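Local coordinates for beta-galacturonidase (Eisenbergiella tayi, PDB 6NCW), which hydrolyses beta-galacturonides as a family 2 glycoside hydrolase from a human gut bacterium, in a family generally assigned beta-glucuronidase activity, at residues 355-360 with 391-396; 359-364 with 371-376; 395-400 with 404-409. One frame throughout, in Å; residues are numbered along the deposited sequence.

Contact 1. Residues 355-360 with 391-396; sequences DCIREM and SEQYEL
Ile357 meets the helix of residues 391-396 with two branches. Its CG2 lies 3.9 Å from Leu396 CD2, and its CD1 lies 3.8 Å from Gln393 CB. Leu396 CD2 also comes within 3.9 Å of Ile357 CB, so one methyl of the leucine is set against the branch point of the isoleucine. The second leucine methyl, CD1, approaches the Arg358 guanidinium obliquely, 4.1 Å from NH1. Leu396 holds CG anti to its backbone N (chi1 -180°), which sends the isobutyl group across the gap, CD2 against Ile357 and CD1 on the side of Arg358, whose NH1 lies near both methyls. Ile357 carries CG1 beside the backbone N and continues straight to CD1 (chi2 -173°), and this extended arm runs roughly perpendicular to the Gln393 chain. There CD1 rests on the aliphatic stem of the glutamine and lies 3.8 Å from its OE1.

Both segments belong to the outer helical layer of the TIM barrel, as parts of the successive helices 349-364 and 384-400. The short axes run nearly parallel, at 16°, and 10.5 Å apart, and no hydrogen bond passes between the segments. Ile357 and Gln393 are buried on the inner part of the contact, whereas Leu396 and Arg358 are partly exposed.

Further out, Arg358 is turned back along its own helix. Its chain bends at chi3, and NH2 donates to Asp355 OD1 over 2.7 Å in a nearly straight salt bridge; the oxygen lies in the guanidinium plane but is met from above the carboxylate plane. Gln393 OE1 receives a weak hydrogen bond from Asn334 ND2, while Glu392 pairs with Lys350 of the facing helix. The Gln393 side chain is about 10 Å from that of Asn377, a galacturonate-binding residue.

Contact 2. Residues 359-364 with 371-376; sequences EMITAH and YIWGIL
A helix and the strand that follows it in the TIM barrel meet here through one aromatic side chain: Trp373 of strand 370-374 reaches out to Met360, Ile361 and His364 near the end of helix 349-364. The short axes are 11.4 Å apart and run nearly antiparallel, at 161°, as expected where a barrel helix returns toward the start of the next strand.

Ile361 lies over one face of the indole. Its CG1 stands 3.8 Å from the centroid of the six-membered ring, only 11° off the ring normal, a CH-pi contact. CD1 extends the cover toward the pyrrole part, 4.0 Å from Trp373 NE1, while CG2 approaches CZ2 of the six-membered ring. This spread follows from an isoleucine with CG1 beside the backbone N (chi1 -65°) and CG2 beside the carbonyl carbon.

Met360 comes obliquely. Its CG is 4.0 Å from Trp373 CZ3, and its SD is 5.2 Å from the six-ring centroid, a Met-aromatic contact well off the normal. The bend of the chain at chi3 brings the terminal methyl CE to 4.2 Å from Trp373 CE3. At the ring edge His364 contributes CB, 4.1 Å from Trp373 CH2; its imidazole turns off toward strand 329-333, where ND1 is hydrogen-bonded to Glu332 OE2.

Every side chain in the contact is buried, and the polar indole atom is satisfied: Trp373 NE1 is hydrogen-bonded to Asp401 OD1, which helps to fix the rotation of the ring. Around this group, Ile397 of helix 384-400 also touches the tryptophan, Glu332 of strand 329-333 touches both Trp373 and Met360, and helix 317-326 packs against His364, while the Trp373 backbone bonds to Pro405 and Ser407, at the start of the neighbouring strand 406-410.

Contact 3. Residues 395-400 with 404-409; sequences ELIKSL and RPRSSA
Arg406 NH1 is held by two oxygens as it lies against the helix of residues 395-400: the carbonyl oxygen of Tyr394, one residue before that segment, and a water at 2.9 Å from NH1. The water sits at the edge of the guanidinium, in its plane, and donates to Glu395 OE2 over 3.1 Å, linking strand and helix. Glu395 has two deposited conformers, however, so this link is doubtful as a permanent one.

The aliphatic part of the arginine packs against Ile397. Arg406 CG and CD both stand 3.7 Å from Ile397 CG2, the two chains lying side by side but pointing opposite ways. A bend at chi3 (-73°) then turns the guanidinium along the helix surface, where NH1 comes 3.6 Å from Lys398 CB. The lysine bends at chi4 (52°), which brings NZ over one guanidinium face, 4.2 Å from Arg406 NH2. That NH2 forms a salt bridge with Glu423 OE2, whose negative charge probably eases the closeness of the two cations.

The contact belongs to a right-handed beta-alpha-beta unit of the TIM barrel, at the short loop from helix 384-400 into strand 406-410. In the last turn of the helix, Leu396 O accepts from Ser399 OG at 2.8 Å and also from Leu400 N, both reaching it from the same face of its plane.

Arg406 is thus amphipathic in its use: its methylenes shelter a buried isoleucine, while its charged end gathers a backbone carbonyl, a water and a carboxylate at the partly open outer side. With no direct hydrogen bond between the two segments, the join relies on this apolar packing and on the polar partners next to it.

Overall arrangement
From the N terminus, helix 349-364 comes first and enters two contacts. Contact 2 closes the short loop from its end to strand 370-374, and contact 1 spans that loop and the strand to reach helix 384-400, so contact 2 nests inside contact 1, the two sharing residues 359-360. Contact 3 follows contact 2 in series and begins on residues 395-396, where contact 1 ends, closing the short loop into strand 406-410. Strands 370-374 and 406-410 are parallel neighbours in the barrel, joined by backbone bonds, among them Ser407 N to Trp373 O. Together the three contacts unite two outer helices with two adjacent barrel strands.

Contact 1. Residues 355-360 with 391-396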
ATOM      1  N   ASP A 355      26.036  33.702 -12.138  1.00 24.48           N
ATOM      2  CA  ASP A 355      26.458  33.524 -10.748  1.00 25.85           C
ATOM      3  C   ASP A 355      26.555  32.044 -10.374  1.00 29.49           C
ATOM      4  O   ASP A 355      27.517  31.616  -9.723  1.00 30.06           O
ATOM      5  CB  ASP A 355      25.496  34.247  -9.806  1.00 28.37           C
ATOM      6  CG  ASP A 355      25.650  35.765  -9.852  1.00 32.56           C
ATOM      7  OD1 ASP A 355      26.685  36.255 -10.343  1.00 31.14           O
ATOM      8  OD2 ASP A 355      24.729  36.466  -9.381  1.00 33.27           O
ATOM      9  N   CYS A 356      25.546  31.253 -10.746  1.00 30.62           N
ATOM     10  CA  CYS A 356      25.577  29.825 -10.437  1.00 30.04           C
ATOM     11  C   CYS A 356      26.775  29.153 -11.098  1.00 23.48           C
ATOM     12  O   CYS A 356      27.507  28.394 -10.457  1.00 24.11           O
ATOM     13  CB  CYS A 356      24.269  29.157 -10.875  1.00 23.59           C
ATOM     14  SG  CYS A 356      24.177  27.340 -10.560  1.00 27.62           S
ATOM     15  N   ILE A 357      26.992  29.429 -12.380  1.00 22.17           N
ATOM     16  CA  ILE A 357      28.120  28.824 -13.082  1.00 21.48           C
ATOM     17  C   ILE A 357      29.447  29.227 -12.432  1.00 25.77           C
ATOM     18  O   ILE A 357      30.320  28.386 -12.183  1.00 25.23           O
ATOM     19  CB  ILE A 357      28.075  29.212 -14.565  1.00 26.65           C
ATOM     20  CG1 ILE A 357      26.819  28.608 -15.220  1.00 25.04           C
ATOM     21  CG2 ILE A 357      29.380  28.786 -15.277  1.00 24.05           C
ATOM     22  CD1 ILE A 357      26.800  28.814 -16.720  1.00 21.39           C
ATOM     23  N   ARG A 358      29.630  30.525 -12.166  1.00 25.56           N
ATOM     24  CA  ARG A 358      30.885  30.978 -11.559  1.00 25.16           C
ATOM     25  C   ARG A 358      31.140  30.270 -10.236  1.00 24.56           C
ATOM     26  O   ARG A 358      32.236  29.745  -9.999  1.00 24.01           O
ATOM     27  CB  ARG A 358      30.858  32.488 -11.351  1.00 26.53           C
ATOM     28  CG  ARG A 358      31.216  33.281 -12.592  1.00 29.84           C
ATOM     29  CD  ARG A 358      31.253  34.776 -12.284  1.00 40.95           C
ATOM     30  NE  ARG A 358      29.906  35.299 -12.080  1.00 39.77           N
ATOM     31  CZ  ARG A 358      29.154  35.807 -13.055  1.00 39.16           C
ATOM     32  NH1 ARG A 358      29.626  35.878 -14.298  1.00 34.73           N
ATOM     33  NH2 ARG A 358      27.933  36.251 -12.782  1.00 39.55           N
ATOM     34  N   GLU A 359      30.127  30.232  -9.365  1.00 23.27           N
ATOM     35  CA  GLU A 359      30.306  29.633  -8.049  1.00 22.64           C
ATOM     36  C   GLU A 359      30.513  28.127  -8.143  1.00 24.91           C
ATOM     37  O   GLU A 359      31.359  27.571  -7.429  1.00 23.46           O
ATOM     38  CB  GLU A 359      29.112  29.974  -7.169  1.00 24.82           C
ATOM     39  CG  GLU A 359      29.067  31.464  -6.797  1.00 24.26           C
ATOM     40  CD  GLU A 359      27.793  31.818  -6.037  1.00 28.87           C
ATOM     41  OE1 GLU A 359      27.752  32.879  -5.394  1.00 29.12           O
ATOM     42  OE2 GLU A 359      26.832  31.022  -6.075  1.00 29.81           O
ATOM     43  N   MET A 360      29.774  27.466  -9.047  1.00 23.13           N
ATOM     44  CA  MET A 360      29.883  26.021  -9.223  1.00 24.08           C
ATOM     45  C   MET A 360      31.289  25.616  -9.659  1.00 21.23           C
ATOM     46  O   MET A 360      31.908  24.739  -9.050  1.00 24.09           O
ATOM     47  CB  MET A 360      28.826  25.559 -10.233  1.00 24.27           C
ATOM     48  CG  MET A 360      29.045  24.226 -10.904  1.00 28.64           C
ATOM     49  SD  MET A 360      27.715  23.863 -12.114  1.00 28.48           S
ATOM     50  CE  MET A 360      28.187  24.793 -13.575  1.00 27.35           C
ATOM     51  N   SER A 391      24.971  30.400 -25.791  1.00 28.54           N
ATOM     52  CA  SER A 391      26.307  30.802 -26.218  1.00 27.84           C
ATOM     53  C   SER A 391      27.045  31.498 -25.083  1.00 28.18           C
ATOM     54  O   SER A 391      28.199  31.176 -24.793  1.00 29.01           O
ATOM     55  CB  SER A 391      26.229  31.707 -27.455  1.00 30.98           C
ATOM     56  OG  SER A 391      27.520  31.900 -28.029  1.00 33.02           O
ATOM     57  N   GLU A 392      26.375  32.437 -24.410  1.00 27.41           N
ATOM     58  CA  GLU A 392      27.007  33.171 -23.319  1.00 30.13           C
ATOM     59  C   GLU A 392      27.490  32.237 -22.218  1.00 31.23           C
ATOM     60  O   GLU A 392      28.582  32.427 -21.662  1.00 27.94           O
ATOM     61  CB  GLU A 392      26.030  34.185 -22.726  1.00 28.60           C
ATOM     62  CG  GLU A 392      25.597  35.289 -23.647  1.00 31.74           C
ATOM     63  CD  GLU A 392      24.528  36.158 -23.000  1.00 38.83           C
ATOM     64  OE1 GLU A 392      24.228  37.262 -23.520  1.00 41.99           O
ATOM     65  OE2 GLU A 392      23.980  35.723 -21.963  1.00 38.91           O
ATOM     66  N   GLN A 393      26.676  31.234 -21.871  1.00 25.34           N
ATOM     67  CA  GLN A 393      27.005  30.386 -20.731  1.00 24.11           C
ATOM     68  C   GLN A 393      28.065  29.357 -21.095  1.00 27.64           C
ATOM     69  O   GLN A 393      28.934  29.045 -20.279  1.00 28.36           O
ATOM     70  CB  GLN A 393      25.728  29.726 -20.196  1.00 23.92           C
ATOM     71  CG  GLN A 393      24.732  30.768 -19.714  1.00 23.03           C
ATOM     72  CD  GLN A 393      23.483  30.188 -19.089  1.00 29.57           C
ATOM     73  OE1 GLN A 393      23.486  29.077 -18.540  1.00 26.70           O
ATOM     74  NE2 GLN A 393      22.397  30.948 -19.163  1.00 23.21           N
ATOM     75  N   TYR A 394      28.008  28.827 -22.316  1.00 26.83           N
ATOM     76  CA  TYR A 394      29.061  27.935 -22.779  1.00 25.93           C
ATOM     77  C   TYR A 394      30.416  28.633 -22.782  1.00 29.75           C
ATOM     78  O   TYR A 394      31.430  28.029 -22.401  1.00 27.22           O
ATOM     79  CB  TYR A 394      28.729  27.433 -24.183  1.00 24.08           C
ATOM     80  CG  TYR A 394      27.815  26.228 -24.263  1.00 26.54           C
ATOM     81  CD1 TYR A 394      26.786  26.193 -25.188  1.00 23.87           C
ATOM     82  CD2 TYR A 394      28.013  25.108 -23.460  1.00 27.83           C
ATOM     83  CE1 TYR A 394      25.963  25.101 -25.308  1.00 25.29           C
ATOM     84  CE2 TYR A 394      27.182  23.992 -23.573  1.00 24.52           C
ATOM     85  CZ  TYR A 394      26.157  24.004 -24.505  1.00 26.49           C
ATOM     86  OH  TYR A 394      25.315  22.921 -24.661  1.00 23.37           O
ATOM     87  N   GLU A 395      30.457  29.902 -23.229  1.00 28.70           N
ATOM     88  CA  GLU A 395      31.724  30.635 -23.234  0.50 30.42           C
ATOM     89  C   GLU A 395      32.156  31.023 -21.826  1.00 29.68           C
ATOM     90  O   GLU A 395      33.359  31.080 -21.553  1.00 32.78           O
ATOM     91  CB  GLU A 395      31.636  31.879 -24.121  0.50 32.23           C
ATOM     92  CG  GLU A 395      32.943  32.712 -24.210  0.50 33.12           C
ATOM     93  CD  GLU A 395      34.191  31.894 -24.596  0.50 35.40           C
ATOM     94  OE1 GLU A 395      35.105  31.755 -23.743  0.50 32.82           O
ATOM     95  OE2 GLU A 395      34.262  31.396 -25.745  0.50 31.79           O
ATOM     96  N   LEU A 396      31.207  31.278 -20.922  1.00 28.44           N
ATOM     97  CA  LEU A 396      31.568  31.478 -19.522  1.00 30.21           C
ATOM     98  C   LEU A 396      32.242  30.231 -18.947  1.00 31.92           C
ATOM     99  O   LEU A 396      33.267  30.333 -18.262  1.00 28.80           O
ATOM    100  CB  LEU A 396      30.325  31.854 -18.712  1.00 26.38           C
ATOM    101  CG  LEU A 396      30.496  32.115 -17.210  1.00 32.03           C
ATOM    102  CD1 LEU A 396      31.486  33.273 -16.917  1.00 25.33           C
ATOM    103  CD2 LEU A 396      29.135  32.408 -16.594  1.00 20.86           C
TER

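Contact 2. Residues 359-364 with 371-376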
ATOM      1  N   GLU A 359      30.127  30.232  -9.365  1.00 23.27           N
ATOM      2  CA  GLU A 359      30.306  29.633  -8.049  1.00 22.64           C
ATOM      3  C   GLU A 359      30.513  28.127  -8.143  1.00 24.91           C
ATOM      4  O   GLU A 359      31.359  27.571  -7.429  1.00 23.46           O
ATOM      5  CB  GLU A 359      29.112  29.974  -7.169  1.00 24.82           C
ATOM      6  CG  GLU A 359      29.067  31.464  -6.797  1.00 24.26           C
ATOM      7  CD  GLU A 359      27.793  31.818  -6.037  1.00 28.87           C
ATOM      8  OE1 GLU A 359      27.752  32.879  -5.394  1.00 29.12           O
ATOM      9  OE2 GLU A 359      26.832  31.022  -6.075  1.00 29.81           O
ATOM     10  N   MET A 360      29.774  27.466  -9.047  1.00 23.13           N
ATOM     11  CA  MET A 360      29.883  26.021  -9.223  1.00 24.08           C
ATOM     12  C   MET A 360      31.289  25.616  -9.659  1.00 21.23           C
ATOM     13  O   MET A 360      31.908  24.739  -9.050  1.00 24.09           O
ATOM     14  CB  MET A 360      28.826  25.559 -10.233  1.00 24.27           C
ATOM     15  CG  MET A 360      29.045  24.226 -10.904  1.00 28.64           C
ATOM     16  SD  MET A 360      27.715  23.863 -12.114  1.00 28.48           S
ATOM     17  CE  MET A 360      28.187  24.793 -13.575  1.00 27.35           C
ATOM     18  N   ILE A 361      31.815  26.235 -10.712  1.00 23.17           N
ATOM     19  CA  ILE A 361      33.103  25.775 -11.232  1.00 26.38           C
ATOM     20  C   ILE A 361      34.239  26.203 -10.310  1.00 27.02           C
ATOM     21  O   ILE A 361      35.170  25.426 -10.056  1.00 28.20           O
ATOM     22  CB  ILE A 361      33.319  26.248 -12.683  1.00 23.52           C
ATOM     23  CG1 ILE A 361      32.271  25.596 -13.596  1.00 26.50           C
ATOM     24  CG2 ILE A 361      34.720  25.869 -13.177  1.00 23.74           C
ATOM     25  CD1 ILE A 361      32.375  25.960 -15.061  1.00 22.00           C
ATOM     26  N   THR A 362      34.178  27.425  -9.767  1.00 25.37           N
ATOM     27  CA  THR A 362      35.222  27.851  -8.837  1.00 24.03           C
ATOM     28  C   THR A 362      35.310  26.897  -7.646  1.00 25.49           C
ATOM     29  O   THR A 362      36.406  26.532  -7.217  1.00 29.04           O
ATOM     30  CB  THR A 362      34.967  29.287  -8.372  1.00 22.13           C
ATOM     31  OG1 THR A 362      34.871  30.140  -9.521  1.00 23.79           O
ATOM     32  CG2 THR A 362      36.104  29.788  -7.479  1.00 26.05           C
ATOM     33  N   ALA A 363      34.166  26.433  -7.143  1.00 23.71           N
ATOM     34  CA  ALA A 363      34.168  25.590  -5.953  1.00 26.71           C
ATOM     35  C   ALA A 363      34.538  24.145  -6.271  1.00 24.46           C
ATOM     36  O   ALA A 363      35.225  23.495  -5.473  1.00 25.29           O
ATOM     37  CB  ALA A 363      32.794  25.650  -5.279  1.00 29.06           C
ATOM     38  N   HIS A 364      34.112  23.637  -7.432  1.00 22.14           N
ATOM     39  CA  HIS A 364      34.149  22.214  -7.763  1.00 20.63           C
ATOM     40  C   HIS A 364      35.243  21.848  -8.750  1.00 23.07           C
ATOM     41  O   HIS A 364      35.333  20.680  -9.145  1.00 24.29           O
ATOM     42  CB  HIS A 364      32.797  21.765  -8.342  1.00 22.61           C
ATOM     43  CG  HIS A 364      31.656  21.902  -7.383  1.00 25.63           C
ATOM     44  ND1 HIS A 364      30.354  21.598  -7.724  1.00 20.47           N
ATOM     45  CD2 HIS A 364      31.623  22.312  -6.090  1.00 25.35           C
ATOM     46  CE1 HIS A 364      29.568  21.814  -6.682  1.00 24.25           C
ATOM     47  NE2 HIS A 364      30.311  22.248  -5.676  1.00 25.16           N
ATOM     48  N   TYR A 371      33.355  14.944 -14.996  1.00 20.19           N
ATOM     49  CA  TYR A 371      33.997  14.844 -16.296  1.00 19.40           C
ATOM     50  C   TYR A 371      33.367  15.746 -17.348  1.00 23.85           C
ATOM     51  O   TYR A 371      33.958  15.919 -18.426  1.00 24.69           O
ATOM     52  CB  TYR A 371      33.989  13.384 -16.786  1.00 22.61           C
ATOM     53  CG  TYR A 371      32.641  12.933 -17.294  1.00 24.00           C
ATOM     54  CD1 TYR A 371      31.636  12.527 -16.410  1.00 21.11           C
ATOM     55  CD2 TYR A 371      32.367  12.931 -18.658  1.00 23.34           C
ATOM     56  CE1 TYR A 371      30.410  12.116 -16.878  1.00 21.49           C
ATOM     57  CE2 TYR A 371      31.145  12.537 -19.136  1.00 20.88           C
ATOM     58  CZ  TYR A 371      30.173  12.132 -18.247  1.00 23.35           C
ATOM     59  OH  TYR A 371      28.968  11.764 -18.749  1.00 21.50           O
ATOM     60  N   ILE A 372      32.226  16.372 -17.056  1.00 19.45           N
ATOM     61  CA  ILE A 372      31.535  17.196 -18.038  1.00 20.36           C
ATOM     62  C   ILE A 372      30.700  18.239 -17.308  1.00 23.57           C
ATOM     63  O   ILE A 372      30.155  17.974 -16.231  1.00 19.82           O
ATOM     64  CB  ILE A 372      30.673  16.312 -18.968  1.00 21.14           C
ATOM     65  CG1 ILE A 372      30.073  17.132 -20.100  1.00 19.57           C
ATOM     66  CG2 ILE A 372      29.593  15.600 -18.161  1.00 19.30           C
ATOM     67  CD1 ILE A 372      29.436  16.284 -21.170  1.00 22.91           C
ATOM     68  N   TRP A 373      30.614  19.437 -17.889  1.00 21.68           N
ATOM     69  CA  TRP A 373      29.725  20.482 -17.390  1.00 24.64           C
ATOM     70  C   TRP A 373      28.470  20.554 -18.252  1.00 20.64           C
ATOM     71  O   TRP A 373      28.563  20.636 -19.479  1.00 21.81           O
ATOM     72  CB  TRP A 373      30.407  21.856 -17.390  1.00 21.14           C
ATOM     73  CG  TRP A 373      31.664  21.979 -16.542  1.00 24.41           C
ATOM     74  CD1 TRP A 373      32.930  22.251 -16.990  1.00 26.30           C
ATOM     75  CD2 TRP A 373      31.762  21.875 -15.118  1.00 22.15           C
ATOM     76  NE1 TRP A 373      33.809  22.315 -15.936  1.00 22.45           N
ATOM     77  CE2 TRP A 373      33.120  22.083 -14.774  1.00 25.32           C
ATOM     78  CE3 TRP A 373      30.841  21.611 -14.096  1.00 23.87           C
ATOM     79  CZ2 TRP A 373      33.575  22.031 -13.449  1.00 22.32           C
ATOM     80  CZ3 TRP A 373      31.292  21.563 -12.783  1.00 20.97           C
ATOM     81  CH2 TRP A 373      32.646  21.775 -12.472  1.00 27.08           C
ATOM     82  N   GLY A 374      27.306  20.602 -17.611  1.00 22.22           N
ATOM     83  CA  GLY A 374      26.064  20.769 -18.337  1.00 19.93           C
ATOM     84  C   GLY A 374      25.431  22.117 -18.082  1.00 19.43           C
ATOM     85  O   GLY A 374      25.689  22.746 -17.052  1.00 18.40           O
ATOM     86  N   ILE A 375      24.585  22.585 -18.996  1.00 25.64           N
ATOM     87  CA  ILE A 375      23.831  23.808 -18.743  1.00 26.42           C
ATOM     88  C   ILE A 375      22.388  23.645 -19.211  1.00 25.30           C
ATOM     89  O   ILE A 375      22.084  22.828 -20.085  1.00 22.42           O
ATOM     90  CB  ILE A 375      24.463  25.045 -19.427  1.00 27.65           C
ATOM     91  CG1 ILE A 375      24.522  24.871 -20.951  1.00 24.16           C
ATOM     92  CG2 ILE A 375      25.833  25.341 -18.871  1.00 21.27           C
ATOM     93  CD1 ILE A 375      25.099  26.095 -21.666  1.00 23.97           C
ATOM     94  N   LEU A 376      21.499  24.425 -18.596  1.00 22.26           N
ATOM     95  CA  LEU A 376      20.202  24.779 -19.181  1.00 22.71           C
ATOM     96  C   LEU A 376      19.435  23.557 -19.691  1.00 22.12           C
ATOM     97  O   LEU A 376      18.981  23.506 -20.843  1.00 18.45           O
ATOM     98  CB  LEU A 376      20.390  25.799 -20.303  1.00 24.55           C
ATOM     99  CG  LEU A 376      21.054  27.114 -19.901  1.00 28.75           C
ATOM    100  CD1 LEU A 376      21.090  28.038 -21.118  1.00 25.79           C
ATOM    101  CD2 LEU A 376      20.341  27.760 -18.690  1.00 20.43           C
TER

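Contact 3. Residues 395-400 with 404-409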
ATOM      1  N   GLU A 395      30.457  29.902 -23.229  1.00 28.70           N
ATOM      2  CA  GLU A 395      31.724  30.635 -23.234  0.50 30.42           C
ATOM      3  C   GLU A 395      32.156  31.023 -21.826  1.00 29.68           C
ATOM      4  O   GLU A 395      33.359  31.080 -21.553  1.00 32.78           O
ATOM      5  CB  GLU A 395      31.636  31.879 -24.121  0.50 32.23           C
ATOM      6  CG  GLU A 395      32.943  32.712 -24.210  0.50 33.12           C
ATOM      7  CD  GLU A 395      34.191  31.894 -24.596  0.50 35.40           C
ATOM      8  OE1 GLU A 395      35.105  31.755 -23.743  0.50 32.82           O
ATOM      9  OE2 GLU A 395      34.262  31.396 -25.745  0.50 31.79           O
ATOM     10  N   LEU A 396      31.207  31.278 -20.922  1.00 28.44           N
ATOM     11  CA  LEU A 396      31.568  31.478 -19.522  1.00 30.21           C
ATOM     12  C   LEU A 396      32.242  30.231 -18.947  1.00 31.92           C
ATOM     13  O   LEU A 396      33.267  30.333 -18.262  1.00 28.80           O
ATOM     14  CB  LEU A 396      30.325  31.854 -18.712  1.00 26.38           C
ATOM     15  CG  LEU A 396      30.496  32.115 -17.210  1.00 32.03           C
ATOM     16  CD1 LEU A 396      31.486  33.273 -16.917  1.00 25.33           C
ATOM     17  CD2 LEU A 396      29.135  32.408 -16.594  1.00 20.86           C
ATOM     18  N   ILE A 397      31.707  29.038 -19.249  1.00 25.52           N
ATOM     19  CA  ILE A 397      32.321  27.806 -18.750  1.00 21.08           C
ATOM     20  C   ILE A 397      33.747  27.684 -19.259  1.00 27.86           C
ATOM     21  O   ILE A 397      34.676  27.389 -18.496  1.00 29.77           O
ATOM     22  CB  ILE A 397      31.490  26.581 -19.167  1.00 25.64           C
ATOM     23  CG1 ILE A 397      30.140  26.560 -18.446  1.00 26.70           C
ATOM     24  CG2 ILE A 397      32.259  25.305 -18.890  1.00 21.93           C
ATOM     25  CD1 ILE A 397      29.267  25.469 -18.959  1.00 22.36           C
ATOM     26  N   LYS A 398      33.938  27.885 -20.567  1.00 30.42           N
ATOM     27  CA  LYS A 398      35.270  27.732 -21.156  1.00 31.47           C
ATOM     28  C   LYS A 398      36.278  28.681 -20.511  1.00 28.51           C
ATOM     29  O   LYS A 398      37.432  28.307 -20.277  1.00 34.90           O
ATOM     30  CB  LYS A 398      35.207  27.963 -22.663  1.00 30.38           C
ATOM     31  CG  LYS A 398      36.510  27.683 -23.406  1.00 32.92           C
ATOM     32  CD  LYS A 398      36.316  27.899 -24.895  1.00 36.19           C
ATOM     33  CE  LYS A 398      37.261  27.021 -25.711  1.00 44.23           C
ATOM     34  NZ  LYS A 398      37.189  25.576 -25.302  1.00 45.64           N
ATOM     35  N   SER A 399      35.858  29.903 -20.198  1.00 29.37           N
ATOM     36  CA  SER A 399      36.782  30.843 -19.573  1.00 29.04           C
ATOM     37  C   SER A 399      37.174  30.395 -18.172  1.00 30.25           C
ATOM     38  O   SER A 399      38.249  30.765 -17.690  1.00 31.29           O
ATOM     39  CB  SER A 399      36.172  32.239 -19.523  1.00 26.79           C
ATOM     40  OG  SER A 399      35.257  32.363 -18.443  1.00 27.70           O
ATOM     41  N   LEU A 400      36.323  29.616 -17.497  1.00 30.99           N
ATOM     42  CA  LEU A 400      36.636  29.161 -16.144  1.00 26.98           C
ATOM     43  C   LEU A 400      37.288  27.794 -16.132  1.00 30.29           C
ATOM     44  O   LEU A 400      38.035  27.477 -15.196  1.00 30.00           O
ATOM     45  CB  LEU A 400      35.372  29.108 -15.282  1.00 27.58           C
ATOM     46  CG  LEU A 400      34.646  30.428 -15.036  1.00 30.97           C
ATOM     47  CD1 LEU A 400      33.284  30.180 -14.411  1.00 31.52           C
ATOM     48  CD2 LEU A 400      35.491  31.325 -14.150  1.00 27.75           C
ATOM     49  N   ARG A 404      37.539  20.569 -19.518  1.00 32.56           N
ATOM     50  CA  ARG A 404      36.439  19.611 -19.509  1.00 29.35           C
ATOM     51  C   ARG A 404      35.465  19.858 -20.661  1.00 25.66           C
ATOM     52  O   ARG A 404      35.205  21.005 -21.038  1.00 27.60           O
ATOM     53  CB  ARG A 404      35.665  19.676 -18.198  1.00 28.43           C
ATOM     54  CG  ARG A 404      36.321  19.030 -16.994  1.00 27.66           C
ATOM     55  CD  ARG A 404      35.442  19.300 -15.793  1.00 25.94           C
ATOM     56  NE  ARG A 404      35.833  18.617 -14.571  1.00 22.15           N
ATOM     57  CZ  ARG A 404      36.525  19.187 -13.586  1.00 24.33           C
ATOM     58  NH1 ARG A 404      36.925  20.453 -13.698  1.00 19.89           N
ATOM     59  NH2 ARG A 404      36.800  18.495 -12.483  1.00 19.40           N
ATOM     60  N   PRO A 405      34.885  18.800 -21.212  1.00 24.04           N
ATOM     61  CA  PRO A 405      33.831  18.976 -22.218  1.00 24.38           C
ATOM     62  C   PRO A 405      32.571  19.585 -21.611  1.00 24.59           C
ATOM     63  O   PRO A 405      32.359  19.572 -20.396  1.00 24.13           O
ATOM     64  CB  PRO A 405      33.572  17.549 -22.715  1.00 24.49           C
ATOM     65  CG  PRO A 405      33.983  16.682 -21.597  1.00 26.71           C
ATOM     66  CD  PRO A 405      35.159  17.381 -20.941  1.00 23.83           C
ATOM     67  N   ARG A 406      31.734  20.135 -22.485  1.00 20.85           N
ATOM     68  CA  ARG A 406      30.477  20.760 -22.093  1.00 23.91           C
ATOM     69  C   ARG A 406      29.335  20.174 -22.904  1.00 23.90           C
ATOM     70  O   ARG A 406      29.537  19.648 -24.005  1.00 23.31           O
ATOM     71  CB  ARG A 406      30.500  22.276 -22.311  1.00 22.55           C
ATOM     72  CG  ARG A 406      31.738  22.965 -21.757  1.00 27.69           C
ATOM     73  CD  ARG A 406      31.967  24.322 -22.456  1.00 25.70           C
ATOM     74  NE  ARG A 406      32.449  24.135 -23.819  1.00 25.39           N
ATOM     75  CZ  ARG A 406      32.675  25.119 -24.680  1.00 27.03           C
ATOM     76  NH1 ARG A 406      32.476  26.381 -24.325  1.00 28.26           N
ATOM     77  NH2 ARG A 406      33.111  24.840 -25.895  1.00 26.13           N
ATOM     78  N   SER A 407      28.118  20.301 -22.362  1.00 22.79           N
ATOM     79  CA  SER A 407      26.922  19.792 -23.026  1.00 22.39           C
ATOM     80  C   SER A 407      25.687  20.448 -22.409  1.00 21.51           C
ATOM     81  O   SER A 407      25.782  21.297 -21.519  1.00 22.46           O
ATOM     82  CB  SER A 407      26.843  18.268 -22.925  1.00 22.17           C
ATOM     83  OG  SER A 407      25.922  17.728 -23.862  1.00 20.91           O
ATOM     84  N   SER A 408      24.521  20.042 -22.901  1.00 22.57           N
ATOM     85  CA  SER A 408      23.220  20.472 -22.398  1.00 20.34           C
ATOM     86  C   SER A 408      22.225  19.377 -22.754  1.00 20.96           C
ATOM     87  O   SER A 408      22.202  18.931 -23.901  1.00 18.29           O
ATOM     88  CB  SER A 408      22.781  21.798 -23.028  1.00 24.17           C
ATOM     89  OG  SER A 408      21.467  22.153 -22.614  1.00 23.33           O
ATOM     90  N   ALA A 409      21.413  18.946 -21.783  1.00 19.76           N
ATOM     91  CA  ALA A 409      20.354  17.972 -22.049  1.00 22.56           C
ATOM     92  C   ALA A 409      19.216  18.655 -22.805  1.00 20.93           C
ATOM     93  O   ALA A 409      18.502  19.490 -22.243  1.00 21.14           O
ATOM     94  CB  ALA A 409      19.861  17.354 -20.744  1.00 19.17           C
TER
HETATM   95  O   HOH W   1      32.887  28.612 -26.174  1.00 31.00           O